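Local coordinates for protein enoyl CoA hydratase/isomerase (Crotonase) (Legionella pneumophila subsp. pneumophila, PDB 3I47) that probably acts as an enoyl-CoA hydratase or isomerase of the crotonase family, working on the double bond of acyl-CoA thioesters, at residues K160-M164 with S165-F169; A171-A174 with Y175-L179; S147-V150 with V151-I154; L86-G89 with N90-S94. All coordinates share one frame; numbering follows the deposited sequence. Where two conformers were deposited one is given.

Contact 1. Residues K160-M164 with S165-F169; sequences KMLFM and SAEVF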
loop_
_atom_site.group_PDB
_atom_site.type_symbol
_atom_site.label_atom_id
_atom_site.label_comp_id
_atom_site.label_asym_id
_atom_site.label_seq_id
_atom_site.Cartn_x
_atom_site.Cartn_y
_atom_site.Cartn_z
ATOM N N LYS A 160 4.728 7.023 17.611
ATOM C CA LYS A 160 5.068 6.719 18.994
ATOM C C LYS A 160 3.819 6.821 19.879
ATOM O O LYS A 160 3.543 5.929 20.678
ATOM C CB LYS A 160 6.163 7.670 19.484
ATOM C CG LYS A 160 6.835 7.200 20.744
ATOM C CD LYS A 160 7.827 8.200 21.346
ATOM C CE LYS A 160 8.405 9.174 20.371
ATOM N NZ LYS A 160 7.894 10.523 20.737
ATOM N N MET A 161 3.055 7.906 19.719
ATOM C CA MET A 161 1.817 8.091 20.486
ATOM C C MET A 161 0.869 6.915 20.305
ATOM O O MET A 161 0.392 6.328 21.284
ATOM C CB MET A 161 1.105 9.375 20.046
ATOM C CG MET A 161 -0.267 9.588 20.690
ATOM S SD MET A 161 -1.069 11.144 20.165
ATOM C CE MET A 161 -1.844 10.626 18.654
ATOM N N LEU A 162 0.574 6.596 19.044
ATOM C CA LEU A 162 -0.454 5.606 18.761
ATOM C C LEU A 162 -0.006 4.193 19.129
ATOM O O LEU A 162 -0.845 3.358 19.506
ATOM C CB LEU A 162 -0.886 5.682 17.292
ATOM C CG LEU A 162 -1.481 7.037 16.902
ATOM C CD1 LEU A 162 -1.544 7.161 15.373
ATOM C CD2 LEU A 162 -2.854 7.195 17.563
ATOM N N PHE A 163 1.307 3.931 19.052
ATOM C CA PHE A 163 1.835 2.626 19.509
ATOM C C PHE A 163 1.687 2.500 21.034
ATOM O O PHE A 163 1.318 1.439 21.542
ATOM C CB PHE A 163 3.329 2.439 19.184
ATOM C CG PHE A 163 3.664 2.361 17.719
ATOM C CD1 PHE A 163 2.682 2.140 16.754
ATOM C CD2 PHE A 163 5.002 2.460 17.314
ATOM C CE1 PHE A 163 3.022 2.057 15.395
ATOM C CE2 PHE A 163 5.351 2.370 15.968
ATOM C CZ PHE A 163 4.357 2.167 15.003
ATOM N N MET A 164 1.992 3.576 21.760
ATOM C CA MET A 164 1.971 3.524 23.217
ATOM C C MET A 164 0.541 3.451 23.769
ATOM O O MET A 164 0.296 2.821 24.799
ATOM C CB MET A 164 2.698 4.740 23.819
ATOM C CG MET A 164 4.202 4.803 23.500
ATOM S SD MET A 164 5.095 6.138 24.405
ATOM C CE MET A 164 4.124 7.602 23.980
ATOM N N SER A 165 -0.391 4.127 23.101
ATOM C CA SER A 165 -1.758 4.232 23.613
ATOM C C SER A 165 -2.653 3.084 23.152
ATOM O O SER A 165 -3.616 2.751 23.837
ATOM C CB SER A 165 -2.390 5.556 23.172
ATOM O OG SER A 165 -2.704 5.494 21.784
ATOM N N ALA A 166 -2.346 2.519 21.981
ATOM C CA ALA A 166 -3.221 1.555 21.300
ATOM C C ALA A 166 -4.637 2.113 21.082
ATOM O O ALA A 166 -5.619 1.360 21.009
ATOM C CB ALA A 166 -3.250 0.208 22.068
ATOM N N GLU A 167 -4.746 3.439 20.992
ATOM C CA GLU A 167 -6.050 4.052 20.768
ATOM C C GLU A 167 -6.557 3.800 19.348
ATOM O O GLU A 167 -5.778 3.690 18.393
ATOM C CB GLU A 167 -6.035 5.547 21.085
ATOM C CG GLU A 167 -5.265 6.413 20.090
ATOM C CD GLU A 167 -4.856 7.746 20.687
ATOM O OE1 GLU A 167 -5.672 8.693 20.654
ATOM O OE2 GLU A 167 -3.717 7.841 21.180
ATOM N N VAL A 168 -7.876 3.725 19.228
ATOM C CA VAL A 168 -8.513 3.662 17.912
ATOM C C VAL A 168 -8.600 5.077 17.365
ATOM O O VAL A 168 -8.957 6.010 18.089
ATOM C CB VAL A 168 -9.918 3.023 18.006
ATOM C CG1 VAL A 168 -10.606 3.000 16.619
ATOM C CG2 VAL A 168 -9.811 1.628 18.566
ATOM N N PHE A 169 -8.241 5.251 16.097
ATOM C CA PHE A 169 -8.367 6.553 15.455
ATOM C C PHE A 169 -9.168 6.452 14.173
ATOM O O PHE A 169 -9.048 5.471 13.434
ATOM C CB PHE A 169 -7.015 7.270 15.270
ATOM C CG PHE A 169 -5.970 6.499 14.483
ATOM C CD1 PHE A 169 -5.652 6.880 13.169
ATOM C CD2 PHE A 169 -5.247 5.451 15.069
ATOM C CE1 PHE A 169 -4.659 6.212 12.440
ATOM C CE2 PHE A 169 -4.248 4.772 14.356
ATOM C CZ PHE A 169 -3.944 5.149 13.029
HETATM O O HOH W 1 -3.193 2.930 17.884
#
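Leu162 of helix 156-165 and Phe169 of the following strand 168-170 make the apolar half of this helix-to-strand turn. Leu162 CD1 lies over one face of the Phe169 ring, 4.0 Å from its centroid and displaced toward the rim, a CH-pi contact in which the two side chains stand at about a right angle. The other methyl, Leu162 CD2, packs 3.6 Å from Glu167 CG. Leu162 and Phe169 are buried, and Ile154 and Leu177 also touch Leu162 there.

The outer side is polar. Its loose part is Met161, an exposed residue that brings its CG no nearer than 3.9 Å to Glu167 OE2. Ser165 and Glu167 are tied more firmly: Ser165 OG donates to Glu167 OE2 at 2.6 Å, on the anti side of the carboxylate, and accepts from Glu167 N at 3.0 Å, an ST turn. A chi1 of 73° turns Ser165 OG to face both atoms. Ala166, at positive phi, ends the helix, and its N donates to Leu162 O at 3.0 Å from above the carbonyl plane. A water donates to the same oxygen and to Glu167 O. One hydroxyl thus holds Glu167 twice at the helix end, by backbone N and carboxylate; the bond to OE2 would probably help stabilise the negative charge.

Contact 2. Residues A171-A174 with Y175-L179; sequences ATRA and YSLNL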
loop_
_atom_site.group_PDB
_atom_site.type_symbol
_atom_site.label_atom_id
_atom_site.label_comp_id
_atom_site.label_asym_id
_atom_site.label_seq_id
_atom_site.Cartn_x
_atom_site.Cartn_y
_atom_site.Cartn_z
ATOM N N ALA A 171 -11.069 7.724 10.390
ATOM C CA ALA A 171 -10.558 7.976 9.047
ATOM C C ALA A 171 -10.109 9.424 8.901
ATOM O O ALA A 171 -9.079 9.677 8.271
ATOM C CB ALA A 171 -11.617 7.638 8.003
ATOM N N THR A 172 -10.850 10.364 9.497
ATOM C CA THR A 172 -10.436 11.783 9.482
ATOM C C THR A 172 -9.070 11.995 10.148
ATOM O O THR A 172 -8.216 12.744 9.637
ATOM C CB THR A 172 -11.502 12.699 10.120
ATOM O OG1 THR A 172 -12.718 12.574 9.378
ATOM C CG2 THR A 172 -11.041 14.180 10.100
ATOM N N ARG A 173 -8.853 11.322 11.276
ATOM C CA ARG A 173 -7.572 11.376 11.952
ATOM C C ARG A 173 -6.465 10.723 11.119
ATOM O O ARG A 173 -5.360 11.268 11.020
ATOM C CB ARG A 173 -7.663 10.732 13.339
ATOM C CG ARG A 173 -6.438 10.998 14.185
ATOM C CD ARG A 173 -6.154 12.507 14.187
ATOM N NE ARG A 173 -5.173 12.903 15.184
ATOM C CZ ARG A 173 -4.258 13.846 14.982
ATOM N NH1 ARG A 173 -4.152 14.458 13.805
ATOM N NH2 ARG A 173 -3.431 14.167 15.965
ATOM N N ALA A 174 -6.756 9.566 10.518
ATOM C CA ALA A 174 -5.775 8.924 9.645
ATOM C C ALA A 174 -5.396 9.824 8.469
ATOM O O ALA A 174 -4.237 9.872 8.072
ATOM C CB ALA A 174 -6.279 7.568 9.157
ATOM N N TYR A 175 -6.374 10.566 7.964
ATOM C CA TYR A 175 -6.154 11.528 6.875
ATOM C C TYR A 175 -5.280 12.699 7.330
ATOM O O TYR A 175 -4.319 13.069 6.639
ATOM C CB TYR A 175 -7.509 12.034 6.390
ATOM C CG TYR A 175 -7.468 13.073 5.307
ATOM C CD1 TYR A 175 -7.496 14.423 5.628
ATOM C CD2 TYR A 175 -7.430 12.711 3.956
ATOM C CE1 TYR A 175 -7.477 15.409 4.629
ATOM C CE2 TYR A 175 -7.414 13.686 2.950
ATOM C CZ TYR A 175 -7.444 15.031 3.303
ATOM O OH TYR A 175 -7.444 15.997 2.315
ATOM N N SER A 176 -5.586 13.257 8.503
ATOM C CA SER A 176 -4.823 14.417 8.991
ATOM C C SER A 176 -3.374 14.033 9.315
ATOM O O SER A 176 -2.467 14.865 9.227
ATOM C CB SER A 176 -5.516 15.075 10.182
ATOM O OG SER A 176 -5.545 14.196 11.287
ATOM N N LEU A 177 -3.152 12.756 9.631
ATOM C CA LEU A 177 -1.807 12.254 9.910
ATOM C C LEU A 177 -1.046 11.771 8.685
ATOM O O LEU A 177 0.135 11.413 8.793
ATOM C CB LEU A 177 -1.863 11.132 10.947
ATOM C CG LEU A 177 -2.259 11.520 12.372
ATOM C CD1 LEU A 177 -2.335 10.274 13.229
ATOM C CD2 LEU A 177 -1.295 12.550 12.982
ATOM N N ASN A 178 -1.723 11.760 7.533
ATOM C CA ASN A 178 -1.165 11.309 6.260
ATOM C C ASN A 178 -1.015 9.790 6.135
ATOM O O ASN A 178 -0.337 9.319 5.218
ATOM C CB ASN A 178 0.202 11.964 5.959
ATOM C CG ASN A 178 0.103 13.428 5.524
ATOM O OD1 ASN A 178 -0.978 13.972 5.297
ATOM N ND2 ASN A 178 1.261 14.071 5.402
ATOM N N LEU A 179 -1.639 9.021 7.029
ATOM C CA LEU A 179 -1.705 7.567 6.824
ATOM C C LEU A 179 -2.554 7.296 5.592
ATOM O O LEU A 179 -2.204 6.453 4.753
ATOM C CB LEU A 179 -2.299 6.861 8.045
ATOM C CG LEU A 179 -2.447 5.331 7.927
ATOM C CD1 LEU A 179 -1.095 4.693 7.643
ATOM C CD2 LEU A 179 -3.051 4.777 9.207
#
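Tyr175 N and Ser176 N reach back to Ala171 O and Thr172 O in regular helical bonds, both 2.9 Å, and Leu177 N continues the series to Arg173 O. The chain then leaves the helix at Asn178, whose phi is positive at 74°. Asn178 N bonds to Tyr175 O, and Leu179 N turns back to Ala174 O, a weak bond at 2.9 Å with an N-H...O angle of 125°.

On the outer side, Arg173 folds along its own helix. Its chain bends at chi2 (51°), bringing the guanidinium over the next turn, where NH1 donates to Ser176 OG at 2.9 Å with that oxygen in the guanidinium plane. Ser176 OG in turn donates to Arg173 O at 2.9 Å, so the hydroxyl links the two ends of one residue. Leu177 N reaches the same carbonyl oxygen from the same face of its plane, giving that oxygen two donors. Leu177 CD2 covers one guanidinium face, 3.5 Å from Arg173 NH1, toward the rim of the group. Toward the interior, Ala174 CB meets Leu179 CB at 4.2 Å, and both side chains rest on Phe132 of strand 131-133. At the other end of the helix, Asp170 OD1 accepts from Arg173 N. The positive phi with two bonds back into the last turn is a Schellman motif, here closing the short helix 171-176 of the crotonase fold.

Contact 3. Residues S147-V150 with V151-I154; sequences SPYV and VRAI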
loop_
_atom_site.group_PDB
_atom_site.type_symbol
_atom_site.label_atom_id
_atom_site.label_comp_id
_atom_site.label_asym_id
_atom_site.label_seq_id
_atom_site.Cartn_x
_atom_site.Cartn_y
_atom_site.Cartn_z
ATOM N N SER A 147 6.273 -1.231 12.011
ATOM C CA SER A 147 6.725 0.082 12.474
ATOM C C SER A 147 7.514 0.945 11.479
ATOM O O SER A 147 7.273 2.158 11.415
ATOM C CB SER A 147 7.446 -0.003 13.822
ATOM O OG SER A 147 8.666 -0.715 13.743
ATOM N N PRO A 148 8.457 0.361 10.705
ATOM C CA PRO A 148 9.181 1.284 9.804
ATOM C C PRO A 148 8.253 2.001 8.815
ATOM O O PRO A 148 8.441 3.188 8.518
ATOM C CB PRO A 148 10.161 0.364 9.069
ATOM C CG PRO A 148 10.314 -0.848 9.984
ATOM C CD PRO A 148 8.923 -1.027 10.538
ATOM N N TYR A 149 7.244 1.292 8.331
ATOM C CA TYR A 149 6.301 1.840 7.356
ATOM C C TYR A 149 5.379 2.863 7.998
ATOM O O TYR A 149 5.124 3.915 7.415
ATOM C CB TYR A 149 5.504 0.697 6.719
ATOM C CG TYR A 149 6.440 -0.382 6.236
ATOM C CD1 TYR A 149 7.101 -0.253 5.010
ATOM C CD2 TYR A 149 6.699 -1.513 7.022
ATOM C CE1 TYR A 149 7.991 -1.237 4.568
ATOM C CE2 TYR A 149 7.592 -2.498 6.588
ATOM C CZ TYR A 149 8.230 -2.344 5.357
ATOM O OH TYR A 149 9.099 -3.316 4.923
ATOM N N VAL A 150 4.907 2.565 9.207
ATOM C CA VAL A 150 4.032 3.499 9.911
ATOM C C VAL A 150 4.811 4.786 10.261
ATOM O O VAL A 150 4.324 5.900 10.037
ATOM C CB VAL A 150 3.436 2.864 11.186
ATOM C CG1 VAL A 150 2.634 3.908 11.973
ATOM C CG2 VAL A 150 2.544 1.658 10.813
ATOM N N VAL A 151 6.019 4.631 10.790
ATOM C CA VAL A 151 6.811 5.817 11.165
ATOM C C VAL A 151 7.117 6.653 9.917
ATOM O O VAL A 151 7.033 7.882 9.979
ATOM C CB VAL A 151 8.085 5.432 11.927
ATOM C CG1 VAL A 151 9.024 6.640 12.106
ATOM C CG2 VAL A 151 7.720 4.838 13.294
ATOM N N ARG A 152 7.427 6.001 8.793
ATOM C CA ARG A 152 7.649 6.736 7.537
ATOM C C ARG A 152 6.403 7.515 7.100
ATOM O O ARG A 152 6.502 8.674 6.679
ATOM C CB ARG A 152 8.117 5.803 6.416
ATOM C CG ARG A 152 8.458 6.559 5.128
ATOM C CD ARG A 152 9.149 5.652 4.134
ATOM N NE ARG A 152 8.253 4.617 3.618
ATOM C CZ ARG A 152 8.628 3.657 2.776
ATOM N NH1 ARG A 152 9.894 3.587 2.358
ATOM N NH2 ARG A 152 7.741 2.761 2.352
ATOM N N ALA A 153 5.238 6.882 7.207
ATOM C CA ALA A 153 3.983 7.463 6.727
ATOM C C ALA A 153 3.485 8.645 7.553
ATOM O O ALA A 153 3.090 9.675 6.986
ATOM C CB ALA A 153 2.901 6.378 6.617
ATOM N N ILE A 154 3.523 8.508 8.879
ATOM C CA ILE A 154 2.878 9.489 9.774
ATOM C C ILE A 154 3.873 10.228 10.672
ATOM O O ILE A 154 3.495 11.156 11.383
ATOM C CB ILE A 154 1.734 8.851 10.630
ATOM C CG1 ILE A 154 2.295 7.885 11.686
ATOM C CG2 ILE A 154 0.721 8.130 9.714
ATOM C CD1 ILE A 154 1.249 7.387 12.703
HETATM O O HOH W 2 5.471 4.210 4.649
#
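Ser147 O accepts from Val151 N at 2.8 Å, the first of four successive i to i+4 bonds in helix 147-154, a two-turn alpha-helix of the crotonase fold. The N-H...O angle of 170° makes it nearly straight. Val151 CG2 also leans on this carbonyl oxygen, while Ser147 OG turns to Ala144 O ahead of the helix. Pro148, which has no backbone N-H to give, supplies its carbonyl to Arg152 N at 3.0 Å.

Tyr149 O takes Ala153 N and is also approached by a water that bonds to Arg152 NE in the guanidinium plane. Bent at chi3 (68°), the Arg152 chain brings its NH2 to the edge of the Tyr149 ring, 4.1 Å from CD1, with the two side chains crossing at a slant and the ring and guanidinium planes 77° apart. Tyr149 also packs on Met92 and Tyr93 of helix 78-97.

Val150, buried, closes the series by accepting from Ile154 N. Its side chain and that of Ile154 lie side by side and point the same way, toward Phe163 and Leu162 of helix 156-165 respectively. Ile154 CG1 comes 3.3 Å from Val150 O, and the methyl beyond it, Ile154 CD1, rests 3.8 Å from Val150 CG1.

Contact 4. Residues L86-G89 with N90-S94; sequences LVLG and NLMYS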
loop_
_atom_site.group_PDB
_atom_site.type_symbol
_atom_site.label_atom_id
_atom_site.label_comp_id
_atom_site.label_asym_id
_atom_site.label_seq_id
_atom_site.Cartn_x
_atom_site.Cartn_y
_atom_site.Cartn_z
ATOM N N LEU A 86 8.338 -13.223 9.776
ATOM C CA LEU A 86 8.935 -12.892 8.485
ATOM C C LEU A 86 7.953 -13.036 7.317
ATOM O O LEU A 86 8.210 -12.504 6.239
ATOM C CB LEU A 86 10.220 -13.698 8.233
ATOM C CG LEU A 86 11.426 -13.206 9.051
ATOM C CD1 LEU A 86 12.516 -14.267 9.068
ATOM C CD2 LEU A 86 11.946 -11.895 8.488
ATOM N N VAL A 87 6.829 -13.730 7.529
ATOM C CA VAL A 87 5.787 -13.767 6.493
ATOM C C VAL A 87 5.235 -12.357 6.281
ATOM O O VAL A 87 5.317 -11.830 5.164
ATOM C CB VAL A 87 4.658 -14.785 6.808
ATOM C CG1 VAL A 87 3.587 -14.752 5.696
ATOM C CG2 VAL A 87 5.249 -16.170 6.946
ATOM N N LEU A 88 4.727 -11.735 7.348
ATOM C CA LEU A 88 4.293 -10.327 7.274
ATOM C C LEU A 88 5.463 -9.422 6.894
ATOM O O LEU A 88 5.309 -8.541 6.056
ATOM C CB LEU A 88 3.648 -9.854 8.583
ATOM C CG LEU A 88 3.215 -8.384 8.583
ATOM C CD1 LEU A 88 2.071 -8.122 7.599
ATOM C CD2 LEU A 88 2.813 -7.971 9.986
ATOM N N GLY A 89 6.634 -9.662 7.482
ATOM C CA GLY A 89 7.825 -8.851 7.171
ATOM C C GLY A 89 8.167 -8.847 5.689
ATOM O O GLY A 89 8.407 -7.786 5.104
ATOM N N ASN A 90 8.168 -10.022 5.065
ATOM C CA ASN A 90 8.436 -10.094 3.634
ATOM C C ASN A 90 7.335 -9.494 2.779
ATOM O O ASN A 90 7.627 -8.862 1.755
ATOM C CB ASN A 90 8.703 -11.537 3.228
ATOM C CG ASN A 90 10.118 -11.956 3.532
ATOM O OD1 ASN A 90 11.066 -11.269 3.150
ATOM N ND2 ASN A 90 10.278 -13.093 4.201
ATOM N N LEU A 91 6.081 -9.662 3.204
ATOM C CA LEU A 91 4.958 -9.044 2.486
ATOM C C LEU A 91 5.088 -7.521 2.476
ATOM O O LEU A 91 4.994 -6.892 1.415
ATOM C CB LEU A 91 3.600 -9.462 3.074
ATOM C CG LEU A 91 2.369 -8.759 2.469
ATOM C CD1 LEU A 91 2.229 -9.033 0.943
ATOM C CD2 LEU A 91 1.102 -9.162 3.220
ATOM N N MET A 92 5.308 -6.935 3.645
ATOM C CA MET A 92 5.383 -5.476 3.719
ATOM C C MET A 92 6.588 -4.958 2.937
ATOM O O MET A 92 6.492 -3.927 2.254
ATOM C CB MET A 92 5.421 -5.020 5.172
ATOM C CG MET A 92 4.178 -5.437 5.947
ATOM S SD MET A 92 2.868 -4.219 5.950
ATOM C CE MET A 92 3.643 -2.968 6.948
ATOM N N TYR A 93 7.713 -5.668 3.020
ATOM C CA TYR A 93 8.900 -5.269 2.278
ATOM C C TYR A 93 8.618 -5.310 0.784
ATOM O O TYR A 93 8.910 -4.348 0.068
ATOM C CB TYR A 93 10.092 -6.149 2.642
ATOM C CG TYR A 93 11.371 -5.711 1.991
ATOM C CD1 TYR A 93 11.969 -4.498 2.340
ATOM C CD2 TYR A 93 11.982 -6.501 1.031
ATOM C CE1 TYR A 93 13.160 -4.089 1.743
ATOM C CE2 TYR A 93 13.179 -6.097 0.424
ATOM C CZ TYR A 93 13.755 -4.895 0.797
ATOM O OH TYR A 93 14.936 -4.488 0.198
ATOM N N SER A 94 8.012 -6.405 0.333
ATOM C CA SER A 94 7.680 -6.558 -1.074
ATOM C C SER A 94 6.744 -5.455 -1.584
ATOM O O SER A 94 6.941 -4.935 -2.695
ATOM C CB SER A 94 7.106 -7.947 -1.320
ATOM O OG SER A 94 8.153 -8.898 -1.181
#
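Leu88 and Met92, one turn apart on helix 78-97, lie side by side and point the same way, with Leu88 CD1 3.8 Å from Met92 CG. Leu88 sets its CG anti to the backbone N (chi1 178°), which carries its branch along the helix toward Met92. The Met92 CG also touches Leu88 O at 3.3 Å, so it rests on both the side chain and the carbonyl of its partner. Met92 then bends at chi2 and chi3; two conformers were deposited for Met92, so the contacts of its side chain hold for the one given.

Beneath the pair runs the backbone. Met92 N donates to Leu88 O at 2.9 Å, almost straight at 170°. Leu91 N to Val87 O and Tyr93 N to Gly89 O repeat the pattern one residue to either side. Asn90 N to Leu86 O is the shortest of the four, 2.7 Å, with the donor above the carbonyl plane. The Asn90 amide folds back to the same place, and its ND2 lies 3.0 Å from Leu86 O.

Farther out, neighbouring elements of the chain hold the helix. Leu91 meets Leu33 and Arg37 of helix 30-45, Arg37 also touching Asn90, and Leu117 of helix 113-120; Met92 touches Leu117 and Ala120 of that helix as well as Ile146, which Leu88 also reaches. Tyr93 and Met92 carry Tyr149 of helix 147-154. Apolar contacts of Leu88, Leu91 and Met92 thus bind the helix to neighbouring helices and loops, while the Asn90 amide lies close to Leu86 O, where it could add to the polar environment of that carbonyl.

Along the chain the order is contact 4, contact 3, contact 1, contact 2, and all four belong to the crotonase fold. Contacts 1, 2 and 3 form a compact cluster, their centres each about 13 Å from the other two. Helices 147-154 and 156-165, strand 168-170 and helix 171-176 follow one another there, and Ile154, Leu162 and Leu177 meet as a shared apolar junction. Contact 4, on helix 78-97, joins through contact 3 alone: their centres are about 15 Å apart, and Tyr149 packs on Met92 and Tyr93. From contacts 1 and 2 it stays about 10 and 9 Å away at the nearest atoms. Helix 147-154 therefore bridges the earlier helix to the later cluster.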